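PDB 7DF2: C2 domain protein from Ramazzottius varieornatus, which binds calcium ions at one end of a C2-type beta-sandwich and is probably secreted. Local coordinates for residues M45-L50 with I72-D77; I114-C119 with R197-G202; I126-R131 with L184-Y189; K142-K147 with G174-S179. All blocks are in the same frame, centred on the assembly; numbering follows the deposited sequence. Where two conformers were deposited one is given.

Contact 1 (M45-L50 with I72-D77); sequences MNVVRL and IIAFID. With GLC (alpha-D-glucopyranose), chain B.
Met45 and Ile76 lie alongside each other, their side chains running opposite ways, where strands 41-51 and 70-77 face each other across the beta-sandwich. The axes of segments 45-50 and 72-77 approach to 8.8 Å and run roughly antiparallel. Met45 CB lies 3.7 Å from Ile76 CG1, and Met45 SD follows along the same methylene. The Met45 chain is fully extended, with CG opposite the backbone N (chi1 169°). It therefore reaches across to the facing strand and sets its CE methyl 3.9 Å from Ala74 CB. Val47 CG2 reaches the same alanine methyl more loosely, at 4.3 Å. Farther along, Leu50 CG meets Ile72 CD1 at 3.9 Å, a less certain contact because Leu50 is modelled in two conformers. Cutting Ile76 back to an alanine is likely to open a gap beside Met45 CB and SD and leave the thioether chain freer to turn. Arg49 starts away from the facing strand. In the conformer described, its NH1 gives a weak bond of 3.2 Å to O4 of the glucose, and Glu169 pairs with the same nitrogen. Glu109 also binds the sugar. The strand thus has two chemistries: an apolar side that packs into the core, and a charged residue turned to the glycan.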
loop_
_atom_site.group_PDB
_atom_site.type_symbol
_atom_site.label_atom_id
_atom_site.label_comp_id
_atom_site.label_asym_id
_atom_site.label_seq_id
_atom_site.Cartn_x
_atom_site.Cartn_y
_atom_site.Cartn_z
ATOM N N MET A 45 7.737 -1.709 0.145
ATOM C CA MET A 45 6.580 -1.311 0.934
ATOM C C MET A 45 6.240 -2.446 1.884
ATOM O O MET A 45 5.906 -3.553 1.445
ATOM C CB MET A 45 5.397 -0.986 0.026
ATOM C CG MET A 45 4.056 -0.816 0.737
ATOM S SD MET A 45 2.795 -0.508 -0.528
ATOM C CE MET A 45 1.306 -0.552 0.479
ATOM N N ASN A 46 6.353 -2.179 3.180
ATOM C CA ASN A 46 6.091 -3.158 4.229
ATOM C C ASN A 46 4.746 -2.820 4.858
ATOM O O ASN A 46 4.589 -1.749 5.458
ATOM C CB ASN A 46 7.216 -3.116 5.261
ATOM C CG ASN A 46 7.030 -4.080 6.424
ATOM O OD1 ASN A 46 7.385 -3.741 7.560
ATOM N ND2 ASN A 46 6.569 -5.302 6.151
ATOM N N VAL A 47 3.775 -3.714 4.704
ATOM C CA VAL A 47 2.472 -3.550 5.339
ATOM C C VAL A 47 2.547 -4.245 6.691
ATOM O O VAL A 47 2.600 -5.474 6.771
ATOM C CB VAL A 47 1.347 -4.105 4.463
ATOM C CG1 VAL A 47 0.003 -4.031 5.204
ATOM C CG2 VAL A 47 1.300 -3.312 3.164
ATOM N N VAL A 48 2.580 -3.447 7.760
ATOM C CA VAL A 48 2.873 -3.977 9.084
ATOM C C VAL A 48 1.632 -4.600 9.703
ATOM O O VAL A 48 1.630 -5.773 10.091
ATOM C CB VAL A 48 3.447 -2.867 9.984
ATOM C CG1 VAL A 48 3.721 -3.411 11.381
ATOM C CG2 VAL A 48 4.723 -2.279 9.335
ATOM N N ARG A 49 0.554 -3.826 9.785
ATOM C CA ARG A 49 -0.685 -4.330 10.357
ATOM C C ARG A 49 -1.820 -3.416 9.929
ATOM O O ARG A 49 -1.601 -2.301 9.451
ATOM C CB ARG A 49 -0.595 -4.428 11.882
ATOM C CG ARG A 49 -0.366 -3.100 12.558
ATOM C CD ARG A 49 -0.314 -3.281 14.075
ATOM N NE ARG A 49 -0.217 -1.973 14.703
ATOM C CZ ARG A 49 0.897 -1.253 14.755
ATOM N NH1 ARG A 49 2.027 -1.726 14.228
ATOM N NH2 ARG A 49 0.880 -0.060 15.335
ATOM N N LEU A 50 -3.042 -3.914 10.105
ATOM C CA LEU A 50 -4.252 -3.219 9.681
ATOM C C LEU A 50 -5.229 -3.258 10.842
ATOM O O LEU A 50 -5.570 -4.344 11.321
ATOM C CB LEU A 50 -4.837 -3.907 8.438
ATOM C CG LEU A 50 -5.933 -3.396 7.487
ATOM C CD1 LEU A 50 -6.982 -2.626 8.189
ATOM C CD2 LEU A 50 -5.373 -2.610 6.293
ATOM N N ILE A 72 -6.822 -8.336 1.917
ATOM C CA ILE A 72 -6.048 -7.102 1.950
ATOM C C ILE A 72 -5.056 -7.144 0.801
ATOM O O ILE A 72 -4.286 -8.101 0.681
ATOM C CB ILE A 72 -5.334 -6.930 3.305
ATOM C CG1 ILE A 72 -6.376 -6.899 4.427
ATOM C CG2 ILE A 72 -4.493 -5.652 3.311
ATOM C CD1 ILE A 72 -5.791 -6.935 5.854
ATOM N N ILE A 73 -5.083 -6.121 -0.047
ATOM C CA ILE A 73 -4.256 -6.079 -1.249
ATOM C C ILE A 73 -3.482 -4.767 -1.272
ATOM O O ILE A 73 -3.911 -3.761 -0.700
ATOM C CB ILE A 73 -5.104 -6.238 -2.536
ATOM C CG1 ILE A 73 -6.022 -5.025 -2.724
ATOM C CG2 ILE A 73 -5.947 -7.516 -2.470
ATOM C CD1 ILE A 73 -6.940 -5.156 -3.939
ATOM N N ALA A 74 -2.316 -4.783 -1.924
ATOM C CA ALA A 74 -1.401 -3.649 -1.878
ATOM C C ALA A 74 -0.728 -3.432 -3.227
ATOM O O ALA A 74 -0.575 -4.356 -4.033
ATOM C CB ALA A 74 -0.319 -3.833 -0.803
ATOM N N PHE A 75 -0.307 -2.187 -3.451
ATOM C CA PHE A 75 0.354 -1.804 -4.694
ATOM C C PHE A 75 1.204 -0.563 -4.449
ATOM O O PHE A 75 0.786 0.335 -3.713
ATOM C CB PHE A 75 -0.694 -1.541 -5.784
ATOM C CG PHE A 75 -0.114 -1.362 -7.165
ATOM C CD1 PHE A 75 0.208 -2.467 -7.942
ATOM C CD2 PHE A 75 0.087 -0.091 -7.686
ATOM C CE1 PHE A 75 0.726 -2.306 -9.221
ATOM C CE2 PHE A 75 0.606 0.074 -8.960
ATOM C CZ PHE A 75 0.928 -1.038 -9.722
ATOM N N ILE A 76 2.392 -0.517 -5.058
ATOM C CA ILE A 76 3.226 0.684 -5.044
ATOM C C ILE A 76 2.923 1.442 -6.333
ATOM O O ILE A 76 3.266 0.972 -7.426
ATOM C CB ILE A 76 4.722 0.337 -4.949
ATOM C CG1 ILE A 76 5.038 -0.399 -3.645
ATOM C CG2 ILE A 76 5.560 1.587 -5.078
ATOM C CD1 ILE A 76 6.407 -1.140 -3.663
ATOM N N ASP A 77 2.277 2.611 -6.214
ATOM C CA ASP A 77 1.791 3.366 -7.376
ATOM C C ASP A 77 2.795 4.463 -7.733
ATOM O O ASP A 77 2.759 5.565 -7.178
ATOM C CB ASP A 77 0.409 3.952 -7.093
ATOM C CG ASP A 77 -0.179 4.682 -8.301
ATOM O OD1 ASP A 77 0.466 4.692 -9.380
ATOM O OD2 ASP A 77 -1.292 5.236 -8.160
HETATM C C1 GLC B . 4.993 -6.153 17.903
HETATM C C2 GLC B . 3.505 -5.959 18.227
HETATM C C3 GLC B . 2.660 -5.730 16.968
HETATM C C4 GLC B . 3.339 -4.746 16.012
HETATM C C5 GLC B . 4.834 -5.036 15.901
HETATM C C6 GLC B . 5.536 -4.039 14.987
HETATM O O2 GLC B . 2.988 -7.044 18.971
HETATM O O3 GLC B . 1.383 -5.234 17.328
HETATM O O4 GLC B . 2.739 -4.780 14.725
HETATM O O5 GLC B . 5.413 -5.019 17.193
HETATM O O6 GLC B . 6.434 -4.755 14.170
#

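Contact 2 (I114-C119 with R197-G202)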
loop_
_atom_site.group_PDB
_atom_site.type_symbol
_atom_site.label_atom_id
_atom_site.label_comp_id
_atom_site.label_asym_id
_atom_site.label_seq_id
_atom_site.Cartn_x
_atom_site.Cartn_y
_atom_site.Cartn_z
ATOM N N ILE A 114 6.164 -5.845 -0.439
ATOM C CA ILE A 114 6.220 -5.878 -1.896
ATOM C C ILE A 114 7.225 -4.829 -2.354
ATOM O O ILE A 114 7.622 -3.939 -1.596
ATOM C CB ILE A 114 4.841 -5.648 -2.555
ATOM C CG1 ILE A 114 4.262 -4.294 -2.165
ATOM C CG2 ILE A 114 3.852 -6.767 -2.160
ATOM C CD1 ILE A 114 2.978 -3.956 -2.947
ATOM N N SER A 115 7.687 -4.963 -3.600
ATOM C CA SER A 115 8.604 -3.952 -4.108
ATOM C C SER A 115 8.347 -3.669 -5.583
ATOM O O SER A 115 7.729 -4.458 -6.306
ATOM C CB SER A 115 10.079 -4.334 -3.897
ATOM O OG SER A 115 10.422 -5.460 -4.675
ATOM N N ARG A 116 8.830 -2.503 -6.010
ATOM C CA ARG A 116 8.675 -2.041 -7.378
ATOM C C ARG A 116 9.809 -1.085 -7.691
ATOM O O ARG A 116 10.285 -0.361 -6.812
ATOM C CB ARG A 116 7.324 -1.345 -7.584
ATOM C CG ARG A 116 7.059 -0.959 -9.040
ATOM C CD ARG A 116 5.715 -0.253 -9.208
ATOM N NE ARG A 116 5.474 0.060 -10.613
ATOM C CZ ARG A 116 4.400 0.702 -11.067
ATOM N NH1 ARG A 116 3.451 1.100 -10.225
ATOM N NH2 ARG A 116 4.274 0.952 -12.365
ATOM N N ASP A 117 10.229 -1.075 -8.956
ATOM C CA ASP A 117 11.359 -0.264 -9.383
ATOM C C ASP A 117 10.911 0.904 -10.247
ATOM O O ASP A 117 9.897 0.834 -10.950
ATOM C CB ASP A 117 12.369 -1.086 -10.187
ATOM C CG ASP A 117 12.888 -2.283 -9.435
ATOM O OD1 ASP A 117 12.737 -2.326 -8.202
ATOM O OD2 ASP A 117 13.462 -3.176 -10.085
ATOM N N VAL A 118 11.716 1.963 -10.214
ATOM C CA VAL A 118 11.583 3.102 -11.114
ATOM C C VAL A 118 12.828 3.095 -11.986
ATOM O O VAL A 118 13.950 3.103 -11.467
ATOM C CB VAL A 118 11.451 4.425 -10.351
ATOM C CG1 VAL A 118 11.566 5.603 -11.312
ATOM C CG2 VAL A 118 10.121 4.474 -9.591
ATOM N N CYS A 119 12.645 3.077 -13.301
ATOM C CA CYS A 119 13.763 2.815 -14.208
ATOM C C CYS A 119 13.974 3.985 -15.175
ATOM O O CYS A 119 13.612 3.915 -16.349
ATOM C CB CYS A 119 13.506 1.514 -14.923
ATOM S SG CYS A 119 13.330 0.102 -13.762
ATOM N N ARG A 197 13.715 -3.517 -12.860
ATOM C CA ARG A 197 12.677 -4.342 -13.472
ATOM C C ARG A 197 11.591 -3.463 -14.074
ATOM O O ARG A 197 11.086 -2.562 -13.384
ATOM C CB ARG A 197 12.046 -5.281 -12.441
ATOM C CG ARG A 197 13.036 -6.102 -11.637
ATOM C CD ARG A 197 12.363 -6.639 -10.382
ATOM N NE ARG A 197 12.104 -5.590 -9.401
ATOM C CZ ARG A 197 11.273 -5.736 -8.370
ATOM N NH1 ARG A 197 10.631 -6.882 -8.214
ATOM N NH2 ARG A 197 11.084 -4.746 -7.506
ATOM N N PRO A 198 11.200 -3.688 -15.330
ATOM C CA PRO A 198 10.060 -2.953 -15.893
ATOM C C PRO A 198 8.760 -3.310 -15.187
ATOM O O PRO A 198 8.599 -4.406 -14.643
ATOM C CB PRO A 198 10.028 -3.400 -17.362
ATOM C CG PRO A 198 11.377 -4.025 -17.621
ATOM C CD PRO A 198 11.811 -4.605 -16.311
ATOM N N SER A 199 7.824 -2.365 -15.209
ATOM C CA SER A 199 6.548 -2.520 -14.523
ATOM C C SER A 199 5.541 -1.560 -15.144
ATOM O O SER A 199 5.904 -0.631 -15.869
ATOM C CB SER A 199 6.684 -2.250 -13.024
ATOM O OG SER A 199 7.006 -0.886 -12.804
ATOM N N SER A 200 4.266 -1.786 -14.827
ATOM C CA SER A 200 3.195 -0.922 -15.302
ATOM C C SER A 200 2.044 -0.951 -14.306
ATOM O O SER A 200 1.799 -1.963 -13.643
ATOM C CB SER A 200 2.687 -1.353 -16.682
ATOM O OG SER A 200 2.289 -2.713 -16.662
ATOM N N ASN A 201 1.336 0.174 -14.211
ATOM C CA ASN A 201 0.066 0.168 -13.493
ATOM C C ASN A 201 -0.991 -0.637 -14.235
ATOM O O ASN A 201 -2.001 -1.009 -13.631
ATOM C CB ASN A 201 -0.446 1.595 -13.271
ATOM C CG ASN A 201 0.237 2.295 -12.107
ATOM O OD1 ASN A 201 1.356 1.955 -11.730
ATOM N ND2 ASN A 201 -0.439 3.283 -11.534
ATOM N N GLY A 202 -0.774 -0.915 -15.524
ATOM C CA GLY A 202 -1.739 -1.627 -16.339
ATOM C C GLY A 202 -3.107 -0.979 -16.305
ATOM O O GLY A 202 -4.066 -1.599 -15.836
HETATM O O HOH W 1 9.209 -7.565 -5.790
HETATM O O HOH W 2 6.416 1.941 -14.661
HETATM O O HOH W 3 9.410 -2.964 -10.934
HETATM O O HOH W 4 9.419 -0.228 -13.368
#
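Arg197 grips Asp117 side-on. Its NE lies 2.9 Å from Asp117 OD2, and its NH2 lies 3.0 Å from Asp117 OD1. Both oxygens sit in the guanidinium plane, yet the nitrogens come from above the carboxylate, whose plane is turned 55° from the guanidinium. The bend of the Arg197 chain at chi3 (-71°) turns the NE and NH2 edge toward the acid. The backbone N of Arg197 adds a 2.8 Å bond to Asp117 OD2, on its anti lone pair. Arg197 NH2 also bonds to Ser115 OG, which lies somewhat out of the guanidinium plane. Arg42 is a direct second partner of Asp117, in a salt bridge to OD1. Beside this pair, the extended Arg116 meets the loop with its edge. Its NE gives a fairly straight bond to Ser199 OG (2.8 Å), and its NH1 bonds to Asn201 OD1 (2.7 Å). Partners outside the two segments position these groups: Glu79 forms a salt bridge with Arg116 NH2, and Asp77 accepts from Asn201 ND2. One water links Asp117 N to Arg197 O. Another donates to Asp117 O and Arg197 O and accepts from Ser199 OG. The Cys119–Cys196 disulfide ties the chain just before segment 197-202. Together, charge pairs, waters and a covalent link pin this irregular C-terminal segment to the edge strand 107-119. Two arginines around Asp117 would be expected to stabilise its negative charge.

Contact 3 (I126-R131 with L184-Y189)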
loop_
_atom_site.group_PDB
_atom_site.type_symbol
_atom_site.label_atom_id
_atom_site.label_comp_id
_atom_site.label_asym_id
_atom_site.label_seq_id
_atom_site.Cartn_x
_atom_site.Cartn_y
_atom_site.Cartn_z
ATOM N N ILE A 126 5.203 8.968 -4.764
ATOM C CA ILE A 126 4.849 7.569 -4.963
ATOM C C ILE A 126 3.786 7.213 -3.936
ATOM O O ILE A 126 3.980 7.427 -2.734
ATOM C CB ILE A 126 6.073 6.649 -4.824
ATOM C CG1 ILE A 126 7.081 6.940 -5.940
ATOM C CG2 ILE A 126 5.667 5.182 -4.841
ATOM C CD1 ILE A 126 8.396 6.215 -5.770
ATOM N N ALA A 127 2.672 6.672 -4.404
ATOM C CA ALA A 127 1.537 6.372 -3.539
ATOM C C ALA A 127 1.580 4.907 -3.131
ATOM O O ALA A 127 1.451 4.019 -3.979
ATOM C CB ALA A 127 0.223 6.690 -4.241
ATOM N N MET A 128 1.765 4.657 -1.841
ATOM C CA MET A 128 1.528 3.325 -1.296
ATOM C C MET A 128 0.018 3.151 -1.171
ATOM O O MET A 128 -0.641 3.960 -0.507
ATOM C CB MET A 128 2.217 3.175 0.057
ATOM C CG MET A 128 3.734 3.213 -0.047
ATOM S SD MET A 128 4.521 2.946 1.550
ATOM C CE MET A 128 4.330 4.531 2.349
ATOM N N ARG A 129 -0.534 2.144 -1.849
ATOM C CA ARG A 129 -1.979 1.929 -1.903
ATOM C C ARG A 129 -2.307 0.600 -1.239
ATOM O O ARG A 129 -1.659 -0.412 -1.521
ATOM C CB ARG A 129 -2.500 1.932 -3.347
ATOM C CG ARG A 129 -2.404 3.280 -4.047
ATOM C CD ARG A 129 -3.159 3.233 -5.372
ATOM N NE ARG A 129 -3.069 4.506 -6.076
ATOM C CZ ARG A 129 -3.939 5.501 -5.939
ATOM N NH1 ARG A 129 -4.981 5.381 -5.119
ATOM N NH2 ARG A 129 -3.768 6.621 -6.627
ATOM N N VAL A 130 -3.318 0.597 -0.368
ATOM C CA VAL A 130 -3.822 -0.629 0.241
ATOM C C VAL A 130 -5.338 -0.599 0.160
ATOM O O VAL A 130 -5.962 0.444 0.388
ATOM C CB VAL A 130 -3.381 -0.785 1.716
ATOM C CG1 VAL A 130 -4.030 -2.017 2.357
ATOM C CG2 VAL A 130 -1.862 -0.884 1.829
ATOM N N ARG A 131 -5.930 -1.734 -0.182
ATOM C CA ARG A 131 -7.380 -1.870 -0.119
ATOM C C ARG A 131 -7.732 -3.079 0.734
ATOM O O ARG A 131 -7.169 -4.167 0.556
ATOM C CB ARG A 131 -7.996 -1.999 -1.515
ATOM C CG ARG A 131 -9.513 -2.318 -1.490
ATOM C CD ARG A 131 -10.068 -2.276 -2.918
ATOM N NE ARG A 131 -11.476 -2.641 -2.995
ATOM C CZ ARG A 131 -12.479 -1.783 -2.833
ATOM N NH1 ARG A 131 -12.231 -0.508 -2.583
ATOM N NH2 ARG A 131 -13.734 -2.201 -2.928
ATOM N N LEU A 184 2.291 1.306 7.835
ATOM C CA LEU A 184 3.175 1.070 6.698
ATOM C C LEU A 184 4.598 1.491 7.027
ATOM O O LEU A 184 4.825 2.382 7.850
ATOM C CB LEU A 184 2.716 1.855 5.464
ATOM C CG LEU A 184 1.299 1.585 4.982
ATOM C CD1 LEU A 184 0.948 2.526 3.837
ATOM C CD2 LEU A 184 1.193 0.122 4.547
ATOM N N ARG A 185 5.555 0.852 6.358
ATOM C CA ARG A 185 6.936 1.328 6.323
ATOM C C ARG A 185 7.425 1.238 4.891
ATOM O O ARG A 185 6.963 0.394 4.120
ATOM C CB ARG A 185 7.879 0.487 7.192
ATOM C CG ARG A 185 7.519 0.379 8.643
ATOM C CD ARG A 185 8.663 -0.284 9.400
ATOM N NE ARG A 185 9.025 -1.602 8.874
ATOM C CZ ARG A 185 10.155 -2.233 9.182
ATOM N NH1 ARG A 185 11.038 -1.650 9.995
ATOM N NH2 ARG A 185 10.413 -3.438 8.679
ATOM N N TYR A 186 8.406 2.066 4.541
ATOM C CA TYR A 186 8.993 1.934 3.220
ATOM C C TYR A 186 10.496 2.111 3.302
ATOM O O TYR A 186 11.031 2.676 4.260
ATOM C CB TYR A 186 8.412 2.945 2.220
ATOM C CG TYR A 186 8.823 4.372 2.486
ATOM C CD1 TYR A 186 8.094 5.172 3.355
ATOM C CD2 TYR A 186 9.935 4.929 1.851
ATOM C CE1 TYR A 186 8.469 6.494 3.604
ATOM C CE2 TYR A 186 10.315 6.242 2.093
ATOM C CZ TYR A 186 9.576 7.017 2.966
ATOM O OH TYR A 186 9.953 8.319 3.200
ATOM N N ARG A 187 11.165 1.552 2.288
ATOM C CA ARG A 187 12.574 1.774 1.989
ATOM C C ARG A 187 12.692 2.146 0.518
ATOM O O ARG A 187 11.865 1.743 -0.304
ATOM C CB ARG A 187 13.445 0.520 2.254
ATOM C CG ARG A 187 13.796 0.283 3.700
ATOM C CD ARG A 187 15.016 -0.611 3.889
ATOM N NE ARG A 187 14.993 -1.799 3.037
ATOM C CZ ARG A 187 16.080 -2.489 2.698
ATOM N NH1 ARG A 187 17.271 -2.101 3.137
ATOM N NH2 ARG A 187 15.985 -3.561 1.921
ATOM N N TRP A 188 13.735 2.900 0.175
ATOM C CA TRP A 188 14.040 3.033 -1.240
ATOM C C TRP A 188 15.511 3.377 -1.402
ATOM O O TRP A 188 16.115 4.027 -0.541
ATOM C CB TRP A 188 13.150 4.058 -1.965
ATOM C CG TRP A 188 13.091 5.458 -1.416
ATOM C CD1 TRP A 188 13.601 5.925 -0.233
ATOM C CD2 TRP A 188 12.467 6.569 -2.051
ATOM N NE1 TRP A 188 13.320 7.270 -0.097
ATOM C CE2 TRP A 188 12.631 7.686 -1.207
ATOM C CE3 TRP A 188 11.794 6.734 -3.263
ATOM C CZ2 TRP A 188 12.139 8.948 -1.536
ATOM C CZ3 TRP A 188 11.301 7.991 -3.585
ATOM C CH2 TRP A 188 11.479 9.077 -2.726
ATOM N N TYR A 189 16.064 2.935 -2.521
ATOM C CA TYR A 189 17.506 2.974 -2.713
ATOM C C TYR A 189 17.824 2.810 -4.185
ATOM O O TYR A 189 17.113 2.123 -4.926
ATOM C CB TYR A 189 18.214 1.880 -1.902
ATOM C CG TYR A 189 17.557 0.519 -1.993
ATOM C CD1 TYR A 189 16.549 0.148 -1.101
ATOM C CD2 TYR A 189 17.948 -0.396 -2.956
ATOM C CE1 TYR A 189 15.940 -1.101 -1.194
ATOM C CE2 TYR A 189 17.357 -1.637 -3.051
ATOM C CZ TYR A 189 16.356 -1.988 -2.161
ATOM O OH TYR A 189 15.788 -3.233 -2.280
#
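Leu184 packs against Met128 and Val130, joining strand 181-190 of one sheet to strand 121-136 of the other across the core of the sandwich. Its two methyls divide the work: CD1 rests 4.0 Å from Met128 CB, and CD2 lies 4.2 Å from Val130 CG2. Arg185 points away, and its NE bonds to Asn46. Tyr186 turns back inward and lies roughly perpendicular to the Met128 side chain. Its CB is 3.9 Å from Met128 SD. The methionine chain bends at its last torsion (chi3 -77°), which brings CE alongside Tyr186 CD1 at 3.9 Å. Trp188 comes next on the same side. Its CZ3 touches Ile126 CD1 at 4.0 Å, while Tyr186 CE2 sits over one face of the indole near its rim, 3.8 Å above the plane. The indole NE1 is held by the carbonyl of Asn155. Across the two strands the pairing is wholly apolar, so methyls, a thioether and aromatic carbons hold the sheets together by close fit and water exclusion, without directional bonds.

Contact 4 (K142-K147 with G174-S179); sequences KIDNYK and GEDRAS
A classic beta bulge at Ile143 and Asp144, opposite Ala132, lies where strand 139-150 of the C2-type sandwich receives the loop 174-179. The Asp144 carboxylate holds the loop backbone with both oxygens. Asp176 N bonds to Asp144 OD1 (2.9 Å) and Arg177 N to Asp144 OD2 (2.8 Å), each on a syn lone pair. The anti lone pair of OD1 takes Asn145 N. An alanine here removes both oxygens; the amides of Asp176 and Arg177 would probably be left without these acceptors and the loop held less firmly. Glu175 N donates a hydrogen bond to Asn145 O (2.9 Å), coming in almost in line with the C=O bond. Lys142, its chain extended, sets NZ 3.0 Å from both Glu175 OE2 and Asp176 OD2, a salt-bridge network likely to offset the gathered acids. Glu175 OE2 also accepts from Asn145 ND2, which meets it from above the carboxylate plane. A side chain at Gly174 would run into Asp144 OD2; without one, Gly174 CA sits 3.4 Å from Tyr146 CD2.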
loop_
_atom_site.group_PDB
_atom_site.type_symbol
_atom_site.label_atom_id
_atom_site.label_comp_id
_atom_site.label_asym_id
_atom_site.label_seq_id
_atom_site.Cartn_x
_atom_site.Cartn_y
_atom_site.Cartn_z
ATOM N N LYS A 142 -16.721 -3.355 1.663
ATOM C CA LYS A 142 -15.511 -2.535 1.736
ATOM C C LYS A 142 -15.182 -2.130 3.171
ATOM O O LYS A 142 -16.045 -1.638 3.916
ATOM C CB LYS A 142 -15.658 -1.291 0.856
ATOM C CG LYS A 142 -14.479 -0.316 0.944
ATOM C CD LYS A 142 -14.825 1.014 0.257
ATOM C CE LYS A 142 -13.620 1.933 0.199
ATOM N NZ LYS A 142 -13.964 3.200 -0.514
ATOM N N ILE A 143 -13.931 -2.374 3.570
ATOM C CA ILE A 143 -13.423 -1.852 4.831
ATOM C C ILE A 143 -12.885 -0.459 4.550
ATOM O O ILE A 143 -13.451 0.529 5.031
ATOM C CB ILE A 143 -12.381 -2.790 5.464
ATOM C CG1 ILE A 143 -13.087 -4.078 5.878
ATOM C CG2 ILE A 143 -11.756 -2.152 6.697
ATOM C CD1 ILE A 143 -12.167 -5.210 6.140
ATOM N N ASP A 144 -11.825 -0.350 3.750
ATOM C CA ASP A 144 -11.383 0.974 3.323
ATOM C C ASP A 144 -10.306 0.850 2.259
ATOM O O ASP A 144 -9.739 -0.224 2.027
ATOM C CB ASP A 144 -10.861 1.826 4.486
ATOM C CG ASP A 144 -11.417 3.253 4.449
ATOM O OD1 ASP A 144 -11.594 3.766 3.327
ATOM O OD2 ASP A 144 -11.691 3.846 5.524
ATOM N N ASN A 145 -10.056 1.986 1.603
ATOM C CA ASN A 145 -8.854 2.228 0.815
ATOM C C ASN A 145 -7.929 3.131 1.626
ATOM O O ASN A 145 -8.385 4.031 2.338
ATOM C CB ASN A 145 -9.182 2.895 -0.527
ATOM C CG ASN A 145 -10.032 2.024 -1.441
ATOM O OD1 ASN A 145 -9.927 0.801 -1.434
ATOM N ND2 ASN A 145 -10.866 2.663 -2.255
ATOM N N TYR A 146 -6.623 2.897 1.512
ATOM C CA TYR A 146 -5.622 3.641 2.268
ATOM C C TYR A 146 -4.541 4.090 1.299
ATOM O O TYR A 146 -4.065 3.281 0.503
ATOM C CB TYR A 146 -5.004 2.764 3.379
ATOM C CG TYR A 146 -6.010 2.051 4.247
ATOM C CD1 TYR A 146 -6.602 0.857 3.828
ATOM C CD2 TYR A 146 -6.354 2.550 5.497
ATOM C CE1 TYR A 146 -7.527 0.203 4.616
ATOM C CE2 TYR A 146 -7.285 1.899 6.303
ATOM C CZ TYR A 146 -7.871 0.731 5.859
ATOM O OH TYR A 146 -8.800 0.084 6.654
ATOM N N LYS A 147 -4.166 5.368 1.347
ATOM C CA LYS A 147 -3.110 5.884 0.479
ATOM C C LYS A 147 -2.179 6.774 1.282
ATOM O O LYS A 147 -2.630 7.684 1.985
ATOM C CB LYS A 147 -3.685 6.665 -0.711
ATOM C CG LYS A 147 -2.627 7.234 -1.655
ATOM C CD LYS A 147 -3.258 7.794 -2.926
ATOM C CE LYS A 147 -3.831 9.190 -2.691
ATOM N NZ LYS A 147 -4.486 9.728 -3.920
ATOM N N GLY A 174 -7.646 5.516 6.759
ATOM C CA GLY A 174 -8.593 5.143 5.724
ATOM C C GLY A 174 -9.227 6.355 5.070
ATOM O O GLY A 174 -9.434 7.397 5.703
ATOM N N GLU A 175 -9.529 6.227 3.770
ATOM C CA GLU A 175 -10.128 7.354 3.052
ATOM C C GLU A 175 -11.557 7.622 3.513
ATOM O O GLU A 175 -11.981 8.787 3.574
ATOM C CB GLU A 175 -10.083 7.133 1.536
ATOM C CG GLU A 175 -11.173 6.238 0.940
ATOM C CD GLU A 175 -11.067 6.069 -0.586
ATOM O OE1 GLU A 175 -10.325 6.826 -1.251
ATOM O OE2 GLU A 175 -11.736 5.162 -1.124
ATOM N N ASP A 176 -12.304 6.573 3.855
ATOM C CA ASP A 176 -13.690 6.698 4.295
ATOM C C ASP A 176 -13.821 6.836 5.808
ATOM O O ASP A 176 -14.640 7.626 6.286
ATOM C CB ASP A 176 -14.505 5.486 3.829
ATOM C CG ASP A 176 -14.815 5.512 2.344
ATOM O OD1 ASP A 176 -14.562 6.545 1.676
ATOM O OD2 ASP A 176 -15.320 4.486 1.843
ATOM N N ARG A 177 -13.053 6.069 6.579
ATOM C CA ARG A 177 -13.040 6.145 8.045
ATOM C C ARG A 177 -11.597 6.371 8.474
ATOM O O ARG A 177 -10.811 5.416 8.545
ATOM C CB ARG A 177 -13.588 4.877 8.701
ATOM C CG ARG A 177 -15.088 4.735 8.742
ATOM C CD ARG A 177 -15.490 3.467 9.485
ATOM N NE ARG A 177 -15.638 3.710 10.922
ATOM C CZ ARG A 177 -14.784 3.283 11.851
ATOM N NH1 ARG A 177 -15.004 3.569 13.126
ATOM N NH2 ARG A 177 -13.725 2.557 11.517
ATOM N N ALA A 178 -11.255 7.626 8.777
ATOM C CA ALA A 178 -9.881 7.956 9.143
ATOM C C ALA A 178 -9.421 7.247 10.409
ATOM O O ALA A 178 -8.211 7.119 10.617
ATOM C CB ALA A 178 -9.726 9.470 9.309
ATOM N N SER A 179 -10.342 6.774 11.263
ATOM C CA SER A 179 -9.911 6.065 12.464
ATOM C C SER A 179 -9.455 4.641 12.173
ATOM O O SER A 179 -8.823 4.026 13.040
ATOM C CB SER A 179 -11.019 6.033 13.519
ATOM O OG SER A 179 -12.125 5.282 13.066
#

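Contacts 1 and 3 both bridge the two sheets of the sandwich, their centres about 7 Å apart. Met45 CE packs 3.5 Å from Val130 CG2, so they share one apolar core. Contacts 2 and 4 fasten loops at distant places on the fold, their centres about 25 Å apart. Contact 2 joins contact 1 through Arg116 NH1 and Ile76 O, at 2.8 Å. Contact 4 joins contact 3 through Asn145 OD1 and Arg131 NH1, at 2.9 Å. The sugar binds at Val48 and Arg49 of contact 1, on residues that do not face the other sheet, and the Arg185 side chain of contact 3 is about 7 Å from it. Calcium lies about 10 Å from the Lys142 side chain of contact 4.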